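SusD homolog (Bacteroides thetaiotaomicron VPI-5482, PDB 3IV0) is of unknown function but, as a SusD-family protein of the outer membrane, probably binds sugars at the cell surface. Local coordinates at residues A[283-288]-A[343-348]; A[348-351]-A[355-358]. One frame throughout, in Å; residues are numbered along the deposited sequence.

Contact 1: residues A[283-288]-A[343-348]; sequences KFSDNV and KFWNID. With EDO (1,2-ethanediol), chain F.
The rings of Phe-284 and Phe-344 meet at an oblique angle, their planes turned 72° apart and their centroids 5.8 Å from each other. CD2 of Phe-284 does the touching, 3.6 Å from CE2 of Phe-344. Val-288 CG1 lies over one face of the Phe-284 ring, toward its rim, while Lys-343 CG takes a similar place on a face of Phe-344. At the edge of the Phe-344 ring, in its plane, sits a water. The Trp-345 ring presents its own edge to Ser-285, whose OG lies near the indole plane, 3.6 Å from CD1; Trp-345 NE1 bonds instead to Ser-289 OG. With chi1 at -170°, which swings OG over beside the carbonyl carbon, Ser-285 OG also packs against Phe-344 CB and reaches the water at 2.9 Å. That water accepts from Phe-344 N at 3.0 Å, bridging two segments that share no direct hydrogen bond. Ser-285 OG has a further partner in Ser-357. On the other side of the helical turn, a 1,2-ethanediol, probably from the crystallisation liquor, bonds weakly to Asp-286 O and Asn-287 OD1. This is buried aromatic packing between the short helix 284-287 and the loop leading into strand 348-350 of a largely helical SusD-family fold.

Contact 2: residues A[348-351]-A[355-358]; sequences DTYG and ITSN
Thr-349 and Ile-355 face each other across a beta hairpin, and their first torsions bring the aliphatic branches together. CG2 of Thr-349 lies anti to its carbonyl carbon, with OG1 at chi1 61°, and CG1 of Ile-355 also stands anti to the carbonyl carbon. Thr-349 CG2 and Ile-355 CG1 approach to 4.0 Å, the side chains crossing obliquely at an antiparallel non-hydrogen-bonded pair. Next to it, Asp-348 and Thr-356 form the hydrogen-bonded pair, on the other face of this two-stranded sheet. Two backbone bonds close it: Asp-348 N gives to Thr-356 O at 3.0 Å, and Thr-356 N returns to Asp-348 O at 2.9 Å with an N-H...O angle of 166°. Asp-348 O also receives a CA-H...O contact from Ile-355 CA. Thr-356 CG2 lies 3.6 Å from Asp-348 O and also sits at the edge of the Tyr-350 ring, where it meets CE1 at 4.2 Å. The ring extends the packing to Ile-272 and Ile-277.

The hydroxyl of Thr-356 works along its own chain and beyond the hairpin. Its OG1 accepts from Asn-358 N, forming an ST turn as the strand ends, and also bonds to Asp-286 and Lys-283. A valine here would probably leave Asn-358 N without its acceptor and take a polar partner from both Asp-286 and Lys-283. On the neighbouring strand, the Asp-348 carboxylate reaches the next residue's amide: OD1 receives Thr-349 N at 2.7 Å, from well above the carboxylate plane and with a bent N-H...O angle of 139°.

The centres of the two contacts lie about 9 Å apart, on the same side of the chain's centre. Along the chain, segment 283-288 comes first; after 54 intervening residues, segment 343-348 runs directly into the hairpin, with Asp-348 belonging to both contacts. Contact 1 is buried, whereas contact 2 is nearer the surface. Polar side chains join them: besides its bond to Thr-356, Asp-286 places OD1 2.6 Å from Ser-357 OG, a probable hydrogen bond. Phe-344 CB also packs against Asn-358 ND2. Thus the returning strand 354-356 and the turn after it are tied back to helix 284-287, connecting this surface hairpin to the protein's interior.

Contact 1: residues A[283-288]-A[343-348]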
ATOM      1  N   LYS A 283     -10.084   7.733   0.978  1.00 10.30           N
ATOM      2  CA  LYS A 283     -10.258   7.061  -0.303  1.00 11.56           C
ATOM      3  C   LYS A 283      -9.771   7.986  -1.406  1.00 10.97           C
ATOM      4  O   LYS A 283     -10.397   9.021  -1.693  1.00 12.04           O
ATOM      5  CB  LYS A 283     -11.719   6.685  -0.514  1.00 11.99           C
ATOM      6  CG  LYS A 283     -12.164   5.621   0.488  1.00 13.37           C
ATOM      7  CD  LYS A 283     -13.592   5.160   0.265  1.00 13.32           C
ATOM      8  CE  LYS A 283     -14.572   6.056   0.966  1.00 12.97           C
ATOM      9  NZ  LYS A 283     -15.952   5.434   1.015  1.00 13.94           N
ATOM     10  N   PHE A 284      -8.694   7.590  -2.063  1.00 11.10           N
ATOM     11  CA  PHE A 284      -8.155   8.383  -3.156  1.00 11.97           C
ATOM     12  C   PHE A 284      -9.238   8.802  -4.131  1.00 11.22           C
ATOM     13  O   PHE A 284      -9.348  10.000  -4.515  1.00 11.49           O
ATOM     14  CB  PHE A 284      -7.090   7.546  -3.881  1.00 12.20           C
ATOM     15  CG  PHE A 284      -6.490   8.195  -5.109  1.00 10.96           C
ATOM     16  CD1 PHE A 284      -5.431   9.066  -4.977  1.00 11.87           C
ATOM     17  CD2 PHE A 284      -6.970   7.920  -6.375  1.00 13.47           C
ATOM     18  CE1 PHE A 284      -4.834   9.651  -6.086  1.00 12.04           C
ATOM     19  CE2 PHE A 284      -6.367   8.516  -7.486  1.00 11.78           C
ATOM     20  CZ  PHE A 284      -5.316   9.397  -7.311  1.00 11.94           C
ATOM     21  N   SER A 285     -10.064   7.857  -4.526  1.00 10.57           N
ATOM     22  CA  SER A 285     -11.120   8.135  -5.491  1.00 11.50           C
ATOM     23  C   SER A 285     -11.988   9.342  -5.060  1.00 13.37           C
ATOM     24  O   SER A 285     -12.362  10.185  -5.902  1.00 13.23           O
ATOM     25  CB  SER A 285     -11.972   6.888  -5.701  1.00 11.89           C
ATOM     26  OG  SER A 285     -12.868   7.068  -6.796  1.00 12.31           O
ATOM     27  N   ASP A 286     -12.338   9.419  -3.772  1.00 11.40           N
ATOM     28  CA  ASP A 286     -13.205  10.490  -3.281  1.00 13.24           C
ATOM     29  C   ASP A 286     -12.509  11.820  -3.212  1.00 15.11           C
ATOM     30  O   ASP A 286     -13.162  12.848  -3.025  1.00 14.95           O
ATOM     31  CB  ASP A 286     -13.870  10.116  -1.959  1.00 13.60           C
ATOM     32  CG  ASP A 286     -15.007   9.115  -2.137  1.00 14.29           C
ATOM     33  OD1 ASP A 286     -15.613   9.048  -3.226  1.00 13.44           O
ATOM     34  OD2 ASP A 286     -15.363   8.427  -1.147  1.00 16.01           O
ATOM     35  N   ASN A 287     -11.183  11.818  -3.367  1.00 12.83           N
ATOM     36  CA  ASN A 287     -10.439  13.048  -3.382  1.00 13.49           C
ATOM     37  C   ASN A 287     -10.196  13.575  -4.797  1.00 13.98           C
ATOM     38  O   ASN A 287      -9.815  14.750  -4.949  1.00 13.43           O
ATOM     39  CB  ASN A 287      -9.103  12.859  -2.640  1.00 11.60           C
ATOM     40  CG  ASN A 287      -9.284  12.651  -1.147  1.00 13.29           C
ATOM     41  OD1 ASN A 287     -10.191  13.203  -0.516  1.00 13.75           O
ATOM     42  ND2 ASN A 287      -8.398  11.857  -0.560  1.00 12.93           N
ATOM     43  N   VAL A 288     -10.381  12.727  -5.809  1.00 12.39           N
ATOM     44  CA  VAL A 288     -10.084  13.098  -7.194  1.00 12.59           C
ATOM     45  C   VAL A 288     -11.314  12.996  -8.084  1.00 12.96           C
ATOM     46  O   VAL A 288     -11.188  13.023  -9.304  1.00 14.25           O
ATOM     47  CB  VAL A 288      -8.938  12.255  -7.801  1.00 13.22           C
ATOM     48  CG1 VAL A 288      -7.662  12.540  -7.019  1.00 15.30           C
ATOM     49  CG2 VAL A 288      -9.284  10.797  -7.785  1.00 13.60           C
ATOM     50  N   LYS A 343     -10.826   5.946 -12.469  1.00 11.73           N
ATOM     51  CA  LYS A 343     -10.241   4.602 -12.347  1.00 11.53           C
ATOM     52  C   LYS A 343     -10.972   3.722 -11.342  1.00 11.59           C
ATOM     53  O   LYS A 343     -11.188   2.564 -11.596  1.00 12.44           O
ATOM     54  CB  LYS A 343      -8.774   4.734 -11.902  1.00 11.78           C
ATOM     55  CG  LYS A 343      -8.057   3.414 -11.607  1.00 12.34           C
ATOM     56  CD  LYS A 343      -6.596   3.627 -11.330  1.00 10.39           C
ATOM     57  CE  LYS A 343      -5.941   2.318 -10.896  1.00 10.08           C
ATOM     58  NZ  LYS A 343      -4.491   2.475 -10.615  1.00 10.93           N
ATOM     59  N   PHE A 344     -11.336   4.276 -10.191  1.00 12.00           N
ATOM     60  CA  PHE A 344     -11.856   3.462  -9.093  1.00 12.33           C
ATOM     61  C   PHE A 344     -13.369   3.468  -8.968  1.00 11.91           C
ATOM     62  O   PHE A 344     -13.907   3.007  -7.967  1.00 13.25           O
ATOM     63  CB  PHE A 344     -11.251   3.964  -7.784  1.00 11.35           C
ATOM     64  CG  PHE A 344      -9.745   3.854  -7.734  1.00 10.65           C
ATOM     65  CD1 PHE A 344      -9.151   2.691  -7.329  1.00 12.48           C
ATOM     66  CD2 PHE A 344      -8.945   4.910  -8.094  1.00 11.32           C
ATOM     67  CE1 PHE A 344      -7.771   2.572  -7.337  1.00 11.55           C
ATOM     68  CE2 PHE A 344      -7.573   4.826  -8.083  1.00 11.84           C
ATOM     69  CZ  PHE A 344      -6.974   3.653  -7.705  1.00 11.74           C
ATOM     70  N   TRP A 345     -14.083   4.098  -9.903  1.00 13.46           N
ATOM     71  CA  TRP A 345     -15.515   4.297  -9.673  1.00 13.12           C
ATOM     72  C   TRP A 345     -16.286   3.003  -9.475  1.00 12.92           C
ATOM     73  O   TRP A 345     -16.325   2.129 -10.321  1.00 14.60           O
ATOM     74  CB  TRP A 345     -16.145   5.151 -10.766  1.00 13.29           C
ATOM     75  CG  TRP A 345     -15.743   6.577 -10.704  1.00 13.95           C
ATOM     76  CD1 TRP A 345     -14.953   7.171  -9.778  1.00 13.65           C
ATOM     77  CD2 TRP A 345     -16.169   7.602 -11.596  1.00 14.50           C
ATOM     78  NE1 TRP A 345     -14.817   8.502 -10.054  1.00 14.06           N
ATOM     79  CE2 TRP A 345     -15.568   8.799 -11.165  1.00 14.13           C
ATOM     80  CE3 TRP A 345     -17.001   7.620 -12.711  1.00 17.51           C
ATOM     81  CZ2 TRP A 345     -15.757  10.022 -11.837  1.00 16.68           C
ATOM     82  CZ3 TRP A 345     -17.197   8.834 -13.377  1.00 19.48           C
ATOM     83  CH2 TRP A 345     -16.590  10.008 -12.934  1.00 18.93           C
ATOM     84  N   ASN A 346     -16.886   2.939  -8.304  1.00 12.74           N
ATOM     85  CA  ASN A 346     -17.862   1.950  -7.871  1.00 13.27           C
ATOM     86  C   ASN A 346     -18.735   2.730  -6.904  1.00 12.86           C
ATOM     87  O   ASN A 346     -18.539   2.760  -5.689  1.00 13.21           O
ATOM     88  CB  ASN A 346     -17.191   0.778  -7.186  1.00 13.51           C
ATOM     89  CG  ASN A 346     -16.803  -0.308  -8.168  1.00 14.50           C
ATOM     90  OD1 ASN A 346     -17.671  -0.823  -8.894  1.00 18.71           O
ATOM     91  ND2 ASN A 346     -15.506  -0.620  -8.249  1.00 15.06           N
ATOM     92  N   ILE A 347     -19.714   3.409  -7.474  1.00 14.93           N
ATOM     93  CA  ILE A 347     -20.420   4.447  -6.763  1.00 15.41           C
ATOM     94  C   ILE A 347     -21.557   3.858  -5.920  1.00 17.56           C
ATOM     95  O   ILE A 347     -22.227   2.931  -6.369  1.00 19.28           O
ATOM     96  CB  ILE A 347     -20.978   5.454  -7.788  1.00 17.45           C
ATOM     97  CG1 ILE A 347     -19.835   6.158  -8.546  1.00 18.96           C
ATOM     98  CG2 ILE A 347     -21.846   6.476  -7.089  1.00 20.16           C
ATOM     99  CD1 ILE A 347     -20.231   6.616  -9.965  1.00 21.12           C
ATOM    100  N   ASP A 348     -21.746   4.366  -4.706  1.00 15.52           N
ATOM    101  CA  ASP A 348     -22.832   3.881  -3.868  1.00 17.75           C
ATOM    102  C   ASP A 348     -23.161   4.934  -2.841  1.00 18.69           C
ATOM    103  O   ASP A 348     -22.437   5.903  -2.653  1.00 17.14           O
ATOM    104  CB  ASP A 348     -22.421   2.564  -3.212  1.00 18.73           C
ATOM    105  CG  ASP A 348     -23.593   1.736  -2.724  1.00 28.92           C
ATOM    106  OD1 ASP A 348     -24.756   2.184  -2.855  1.00 31.76           O
ATOM    107  OD2 ASP A 348     -23.327   0.634  -2.196  1.00 36.67           O
TER
HETATM  108  C1  EDO F   5     -14.269  13.430  -0.394  1.00 29.46           C
HETATM  109  O1  EDO F   5     -14.991  14.266  -1.258  1.00 32.44           O
HETATM  110  C2  EDO F   5     -13.043  14.000   0.314  1.00 29.16           C
HETATM  111  O2  EDO F   5     -12.460  15.078  -0.397  1.00 31.40           O
HETATM  112  O   HOH W   1     -11.482   7.091  -9.296  1.00 12.75           O

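Contact 2: residues A[348-351]-A[355-358]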
ATOM      1  N   ASP A 348     -21.746   4.366  -4.706  1.00 15.52           N
ATOM      2  CA  ASP A 348     -22.832   3.881  -3.868  1.00 17.75           C
ATOM      3  C   ASP A 348     -23.161   4.934  -2.841  1.00 18.69           C
ATOM      4  O   ASP A 348     -22.437   5.903  -2.653  1.00 17.14           O
ATOM      5  CB  ASP A 348     -22.421   2.564  -3.212  1.00 18.73           C
ATOM      6  CG  ASP A 348     -23.593   1.736  -2.724  1.00 28.92           C
ATOM      7  OD1 ASP A 348     -24.756   2.184  -2.855  1.00 31.76           O
ATOM      8  OD2 ASP A 348     -23.327   0.634  -2.196  1.00 36.67           O
ATOM      9  N   THR A 349     -24.316   4.766  -2.204  1.00 19.71           N
ATOM     10  CA  THR A 349     -24.741   5.677  -1.161  1.00 22.10           C
ATOM     11  C   THR A 349     -24.865   4.959   0.171  1.00 24.40           C
ATOM     12  O   THR A 349     -25.079   3.749   0.214  1.00 27.08           O
ATOM     13  CB  THR A 349     -26.084   6.292  -1.522  1.00 23.17           C
ATOM     14  OG1 THR A 349     -27.043   5.242  -1.646  1.00 31.59           O
ATOM     15  CG2 THR A 349     -25.975   7.033  -2.836  1.00 23.34           C
ATOM     16  N   TYR A 350     -24.700   5.695   1.258  1.00 24.37           N
ATOM     17  CA  TYR A 350     -24.928   5.131   2.582  1.00 28.27           C
ATOM     18  C   TYR A 350     -25.450   6.199   3.540  1.00 30.80           C
ATOM     19  O   TYR A 350     -25.517   7.383   3.193  1.00 29.56           O
ATOM     20  CB  TYR A 350     -23.646   4.499   3.119  1.00 27.71           C
ATOM     21  CG  TYR A 350     -22.486   5.447   3.256  1.00 28.16           C
ATOM     22  CD1 TYR A 350     -21.599   5.657   2.198  1.00 22.52           C
ATOM     23  CD2 TYR A 350     -22.284   6.146   4.430  1.00 30.84           C
ATOM     24  CE1 TYR A 350     -20.534   6.526   2.330  1.00 28.12           C
ATOM     25  CE2 TYR A 350     -21.241   7.013   4.571  1.00 28.50           C
ATOM     26  CZ  TYR A 350     -20.358   7.202   3.527  1.00 26.69           C
ATOM     27  OH  TYR A 350     -19.313   8.073   3.700  1.00 28.53           O
ATOM     28  N   GLY A 351     -25.824   5.772   4.745  1.00 33.46           N
ATOM     29  CA  GLY A 351     -26.337   6.687   5.756  1.00 36.31           C
ATOM     30  C   GLY A 351     -27.484   7.495   5.215  1.00 37.47           C
ATOM     31  O   GLY A 351     -28.381   6.948   4.572  1.00 40.09           O
ATOM     32  N   ILE A 355     -22.852  10.016  -0.639  1.00 21.58           N
ATOM     33  CA  ILE A 355     -22.342   9.314  -1.799  1.00 18.69           C
ATOM     34  C   ILE A 355     -20.835   9.070  -1.667  1.00 17.90           C
ATOM     35  O   ILE A 355     -20.102   9.962  -1.281  1.00 19.23           O
ATOM     36  CB  ILE A 355     -22.594  10.117  -3.097  1.00 18.92           C
ATOM     37  CG1 ILE A 355     -24.076  10.479  -3.245  1.00 23.99           C
ATOM     38  CG2 ILE A 355     -22.143   9.330  -4.315  1.00 21.55           C
ATOM     39  CD1 ILE A 355     -24.309  11.421  -4.404  1.00 26.56           C
ATOM     40  N   THR A 356     -20.406   7.854  -2.008  1.00 14.05           N
ATOM     41  CA  THR A 356     -18.982   7.621  -2.243  1.00 13.54           C
ATOM     42  C   THR A 356     -18.785   7.177  -3.673  1.00 14.70           C
ATOM     43  O   THR A 356     -19.595   6.446  -4.252  1.00 14.27           O
ATOM     44  CB  THR A 356     -18.384   6.559  -1.279  1.00 14.87           C
ATOM     45  OG1 THR A 356     -16.989   6.356  -1.564  1.00 13.61           O
ATOM     46  CG2 THR A 356     -19.079   5.248  -1.398  1.00 16.84           C
ATOM     47  N   SER A 357     -17.654   7.580  -4.220  1.00 12.86           N
ATOM     48  CA  SER A 357     -17.288   7.132  -5.550  1.00 12.75           C
ATOM     49  C   SER A 357     -16.626   5.774  -5.568  1.00 12.53           C
ATOM     50  O   SER A 357     -16.401   5.219  -6.639  1.00 13.68           O
ATOM     51  CB  SER A 357     -16.379   8.148  -6.249  1.00 13.39           C
ATOM     52  OG  SER A 357     -15.074   8.166  -5.651  1.00 14.12           O
ATOM     53  N   ASN A 358     -16.276   5.255  -4.385  1.00 12.64           N
ATOM     54  CA  ASN A 358     -15.605   3.978  -4.313  1.00 12.31           C
ATOM     55  C   ASN A 358     -16.019   3.180  -3.077  1.00 12.49           C
ATOM     56  O   ASN A 358     -15.435   3.326  -2.005  1.00 12.63           O
ATOM     57  CB  ASN A 358     -14.085   4.149  -4.390  1.00 12.05           C
ATOM     58  CG  ASN A 358     -13.371   2.807  -4.483  1.00 12.18           C
ATOM     59  OD1 ASN A 358     -14.028   1.767  -4.527  1.00 12.33           O
ATOM     60  ND2 ASN A 358     -12.045   2.824  -4.567  1.00 12.34           N
TER